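Side-chain contacts in ribose 5-phosphate isomerase RpiB (Thermoanaerobacter tengcongensis, PDB 4EGS), which probably dephosphorylates phosphotyrosine through its N-terminal low molecular weight phosphatase domain, the piece in this chain, the whole protein probably also having sugar isomerase activity: residues 86-89 with 90-94; 157-160 with 161-164. One frame throughout, in Å; residues are numbered along the deposited sequence.

Contact 1 (86-89 with 90-94)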
loop_
_atom_site.group_PDB
_atom_site.type_symbol
_atom_site.label_atom_id
_atom_site.label_comp_id
_atom_site.label_asym_id
_atom_site.label_seq_id
_atom_site.Cartn_x
_atom_site.Cartn_y
_atom_site.Cartn_z
ATOM N N VAL A 86 -24.042 -12.974 -5.037
ATOM C CA VAL A 86 -23.361 -14.202 -4.652
ATOM C C VAL A 86 -23.164 -15.136 -5.848
ATOM O O VAL A 86 -22.159 -15.841 -5.927
ATOM C CB VAL A 86 -24.098 -14.921 -3.488
ATOM C CG1 VAL A 86 -24.521 -16.329 -3.876
ATOM C CG2 VAL A 86 -23.224 -14.953 -2.247
ATOM N N GLU A 87 -24.108 -15.124 -6.787
ATOM C CA GLU A 87 -24.012 -16.003 -7.950
ATOM C C GLU A 87 -23.227 -15.369 -9.096
ATOM O O GLU A 87 -22.532 -16.066 -9.831
ATOM C CB GLU A 87 -25.394 -16.475 -8.424
ATOM C CG GLU A 87 -26.256 -15.412 -9.086
ATOM C CD GLU A 87 -27.546 -15.983 -9.647
ATOM O OE1 GLU A 87 -27.480 -16.983 -10.392
ATOM O OE2 GLU A 87 -28.627 -15.437 -9.338
ATOM N N VAL A 88 -23.326 -14.051 -9.242
ATOM C CA VAL A 88 -22.581 -13.368 -10.294
ATOM C C VAL A 88 -21.086 -13.361 -9.976
ATOM O O VAL A 88 -20.250 -13.362 -10.874
ATOM C CB VAL A 88 -23.093 -11.926 -10.549
ATOM C CG1 VAL A 88 -22.721 -10.998 -9.405
ATOM C CG2 VAL A 88 -22.540 -11.396 -11.855
ATOM N N LEU A 89 -20.753 -13.375 -8.692
ATOM C CA LEU A 89 -19.359 -13.394 -8.280
ATOM C C LEU A 89 -18.820 -14.817 -8.320
ATOM O O LEU A 89 -17.623 -15.029 -8.500
ATOM C CB LEU A 89 -19.207 -12.804 -6.878
ATOM C CG LEU A 89 -18.529 -11.436 -6.810
ATOM C CD1 LEU A 89 -19.185 -10.456 -7.764
ATOM C CD2 LEU A 89 -18.553 -10.908 -5.388
ATOM N N LYS A 90 -19.714 -15.787 -8.159
ATOM C CA LYS A 90 -19.339 -17.196 -8.125
ATOM C C LYS A 90 -19.057 -17.679 -9.551
ATOM O O LYS A 90 -18.020 -18.290 -9.822
ATOM C CB LYS A 90 -20.467 -18.014 -7.478
ATOM C CG LYS A 90 -20.040 -19.290 -6.762
ATOM C CD LYS A 90 -19.319 -18.979 -5.485
ATOM C CE LYS A 90 -19.403 -20.119 -4.517
ATOM N NZ LYS A 90 -18.716 -21.281 -5.118
ATOM N N LYS A 91 -19.975 -17.374 -10.463
ATOM C CA LYS A 91 -19.862 -17.817 -11.850
ATOM C C LYS A 91 -18.726 -17.102 -12.572
ATOM O O LYS A 91 -17.882 -17.735 -13.208
ATOM C CB LYS A 91 -21.179 -17.595 -12.603
ATOM C CG LYS A 91 -22.369 -18.341 -12.020
ATOM C CD LYS A 91 -23.524 -18.434 -13.006
ATOM C CE LYS A 91 -24.070 -17.063 -13.367
ATOM N NZ LYS A 91 -24.697 -16.387 -12.201
ATOM N N GLU A 92 -18.700 -15.779 -12.457
ATOM C CA GLU A 92 -17.776 -14.972 -13.247
ATOM C C GLU A 92 -16.336 -14.984 -12.737
ATOM O O GLU A 92 -15.401 -15.096 -13.530
ATOM C CB GLU A 92 -18.279 -13.529 -13.369
ATOM C CG GLU A 92 -19.697 -13.394 -13.912
ATOM C CD GLU A 92 -19.886 -14.059 -15.260
ATOM O OE1 GLU A 92 -18.983 -13.949 -16.116
ATOM O OE2 GLU A 92 -20.942 -14.695 -15.460
ATOM N N TYR A 93 -16.151 -14.869 -11.425
ATOM C CA TYR A 93 -14.807 -14.701 -10.874
ATOM C C TYR A 93 -14.359 -15.825 -9.941
ATOM O O TYR A 93 -13.201 -15.869 -9.527
ATOM C CB TYR A 93 -14.688 -13.346 -10.173
ATOM C CG TYR A 93 -15.110 -12.183 -11.043
ATOM C CD1 TYR A 93 -16.306 -11.516 -10.812
ATOM C CD2 TYR A 93 -14.321 -11.763 -12.105
ATOM C CE1 TYR A 93 -16.699 -10.456 -11.607
ATOM C CE2 TYR A 93 -14.705 -10.704 -12.907
ATOM C CZ TYR A 93 -15.895 -10.055 -12.653
ATOM O OH TYR A 93 -16.284 -9.000 -13.446
ATOM N N GLY A 94 -15.272 -16.730 -9.608
ATOM C CA GLY A 94 -14.934 -17.872 -8.777
ATOM C C GLY A 94 -14.778 -17.548 -7.302
ATOM O O GLY A 94 -14.271 -18.366 -6.532
#

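Contact 2 (157-160 with 161-164)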
loop_
_atom_site.group_PDB
_atom_site.type_symbol
_atom_site.label_atom_id
_atom_site.label_comp_id
_atom_site.label_asym_id
_atom_site.label_seq_id
_atom_site.Cartn_x
_atom_site.Cartn_y
_atom_site.Cartn_z
ATOM N N MET A 157 -32.200 -5.882 -9.874
ATOM C CA MET A 157 -31.949 -5.825 -11.305
ATOM C C MET A 157 -31.585 -7.206 -11.839
ATOM O O MET A 157 -31.122 -8.062 -11.085
ATOM C CB MET A 157 -30.823 -4.831 -11.594
ATOM C CG MET A 157 -31.118 -3.395 -11.180
ATOM S SD MET A 157 -32.500 -2.658 -12.077
ATOM C CE MET A 157 -33.843 -2.868 -10.906
ATOM N N PRO A 158 -31.810 -7.429 -13.145
ATOM C CA PRO A 158 -31.406 -8.680 -13.797
ATOM C C PRO A 158 -29.912 -8.951 -13.631
ATOM O O PRO A 158 -29.147 -8.016 -13.389
ATOM C CB PRO A 158 -31.735 -8.421 -15.269
ATOM C CG PRO A 158 -32.860 -7.451 -15.227
ATOM C CD PRO A 158 -32.584 -6.560 -14.050
ATOM N N LEU A 159 -29.509 -10.212 -13.764
ATOM C CA LEU A 159 -28.122 -10.614 -13.528
ATOM C C LEU A 159 -27.109 -9.853 -14.376
ATOM O O LEU A 159 -25.985 -9.610 -13.937
ATOM C CB LEU A 159 -27.947 -12.120 -13.738
ATOM C CG LEU A 159 -27.690 -12.947 -12.477
ATOM C CD1 LEU A 159 -27.311 -14.375 -12.843
ATOM C CD2 LEU A 159 -26.610 -12.304 -11.623
ATOM N N GLU A 160 -27.508 -9.484 -15.591
ATOM C CA GLU A 160 -26.638 -8.725 -16.484
ATOM C C GLU A 160 -26.211 -7.398 -15.863
ATOM O O GLU A 160 -25.089 -6.935 -16.074
ATOM C CB GLU A 160 -27.321 -8.486 -17.832
ATOM C CG GLU A 160 -27.087 -9.595 -18.844
ATOM C CD GLU A 160 -25.650 -9.643 -19.325
ATOM O OE1 GLU A 160 -24.962 -8.602 -19.253
ATOM O OE2 GLU A 160 -25.206 -10.722 -19.774
ATOM N N VAL A 161 -27.111 -6.794 -15.093
ATOM C CA VAL A 161 -26.805 -5.555 -14.389
ATOM C C VAL A 161 -25.831 -5.833 -13.251
ATOM O O VAL A 161 -24.883 -5.079 -13.036
ATOM C CB VAL A 161 -28.075 -4.896 -13.826
ATOM C CG1 VAL A 161 -27.756 -3.523 -13.256
ATOM C CG2 VAL A 161 -29.135 -4.789 -14.904
ATOM N N TYR A 162 -26.076 -6.920 -12.522
ATOM C CA TYR A 162 -25.150 -7.380 -11.494
ATOM C C TYR A 162 -23.813 -7.718 -12.134
ATOM O O TYR A 162 -22.755 -7.493 -11.549
ATOM C CB TYR A 162 -25.701 -8.617 -10.782
ATOM C CG TYR A 162 -26.604 -8.320 -9.606
ATOM C CD1 TYR A 162 -27.974 -8.177 -9.775
ATOM C CD2 TYR A 162 -26.085 -8.194 -8.324
ATOM C CE1 TYR A 162 -28.801 -7.912 -8.702
ATOM C CE2 TYR A 162 -26.903 -7.928 -7.244
ATOM C CZ TYR A 162 -28.260 -7.787 -7.438
ATOM O OH TYR A 162 -29.079 -7.522 -6.364
ATOM N N LYS A 163 -23.875 -8.262 -13.345
ATOM C CA LYS A 163 -22.680 -8.636 -14.087
ATOM C C LYS A 163 -21.885 -7.402 -14.487
ATOM O O LYS A 163 -20.668 -7.360 -14.325
ATOM C CB LYS A 163 -23.058 -9.447 -15.327
ATOM C CG LYS A 163 -21.874 -10.042 -16.073
ATOM C CD LYS A 163 -22.312 -10.812 -17.316
ATOM C CE LYS A 163 -22.998 -12.131 -16.971
ATOM N NZ LYS A 163 -24.438 -11.986 -16.605
ATOM N N LYS A 164 -22.586 -6.399 -15.006
ATOM C CA LYS A 164 -21.965 -5.147 -15.425
ATOM C C LYS A 164 -21.343 -4.416 -14.238
ATOM O O LYS A 164 -20.264 -3.834 -14.351
ATOM C CB LYS A 164 -22.998 -4.255 -16.121
ATOM C CG LYS A 164 -22.479 -2.888 -16.538
ATOM C CD LYS A 164 -21.423 -3.002 -17.623
ATOM C CE LYS A 164 -21.990 -3.628 -18.887
ATOM N NZ LYS A 164 -23.030 -2.771 -19.519
#

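Contact 1 (86-89 with 90-94)
The backbone O of Glu87 is gripped by three N-H groups, two of them weakly. Lys91 N gives the sound bond, at 2.9 Å to Glu87 O and nearly straight at 168°. Lys90 N adds a weak, bent bond. The third comes from a side chain: Lys91 NZ reaches back to Glu87 O at 3.2 Å, again weakly. Lys91 manages this by folding. Its chain turns at chi3 (-63°) and chi4 (-66°), which curls the ammonium toward the preceding turn of helix 83-93. The same NZ forms a long salt bridge with Glu87 OE1 at 3.4 Å. The two side chains lie alongside each other and point the same way, and Leu159 of helix 159-179 packs on both.

One residue on, Val88 O accepts from Glu92 N at 3.3 Å. The aliphatic part of Glu92 also lies against this turn, its CG 4.0 Å from Val88 CG2. On the inner side, Leu89 CD1 meets the edge of the Tyr93 ring at CD1, 4.3 Å away. Met50 and Ile54 of helix 47-61 cover Leu89 further. Gly94 is the first residue to leave helical geometry, with positive phi.

The contact is thus an i to i+4 pairing on an amphipathic helix: charged groups on one flank, Leu89 buried on another. One ammonium serves both a carbonyl and a carboxylate, so Lys91 probably neutralises part of the charge of Glu87 while tying it to the backbone.

Contact 2 (157-160 with 161-164)
Met157 CB sits against Val161 CB at 3.5 Å, where the chain enters helix 159-179. Pro158 holds the N-cap position, and this is the first turn of the last helix of the phosphatase domain. Pro158 O accepts from Val161 N at 2.9 Å and, weakly, from Tyr162 N.

The close, inward part is made by Leu159 and Tyr162. Leu159 crosses Tyr162 at about a right angle, with CD2 3.9 Å from Tyr162 CB. The Tyr162 ring is buried and points its edge at two carbonyls: Met157 O lies in the ring plane, 3.3 Å from Tyr162 CE1, and Pro158 O is in plane too. Beyond this contact the ring touches Cys46 and Pro154, and its OH makes a weak hydrogen bond with Ser82. The Tyr162 side chain is about 6 Å from that of Asp153, the predicted proton donor.

Met157 and Pro158 form a separate patch against Val161, close in distance but exposed at both residues. Val161 CG2 lies beside its own backbone N, which turns it toward the Pro158 ring, 4.0 Å from CD.

The flank of Glu160 is looser. Glu160 bends at chi2 (-69°) and Lys163 at chi3 and chi4, which brings carboxylate and ammonium together. The two chains approach at a slant. Their salt bridge is long and weak. One oxygen of the carboxylate makes it: Glu160 OE2 stands 3.5 Å from Lys163 NZ.

Overall arrangement
Contact 1 comes first along the chain, on helix 83-93. Contact 2 follows at the start of helix 159-179, the last helix of the domain. Their centres are 12 Å apart, on the same side of the chain's centre, and the two helices touch there. Glu92 OE2 packs 3.6 Å from Lys163 CE, and Val88 CG2 lies 3.6 Å from Lys163 CA. Both helices belong to the helical layers around the parallel four-stranded sheet. The two helices pack together not far from the predicted catalytic groups: Leu89 of 86-89 is about 9 Å from Arg47, and Tyr162 of 161-164 about 8 Å, between side chains.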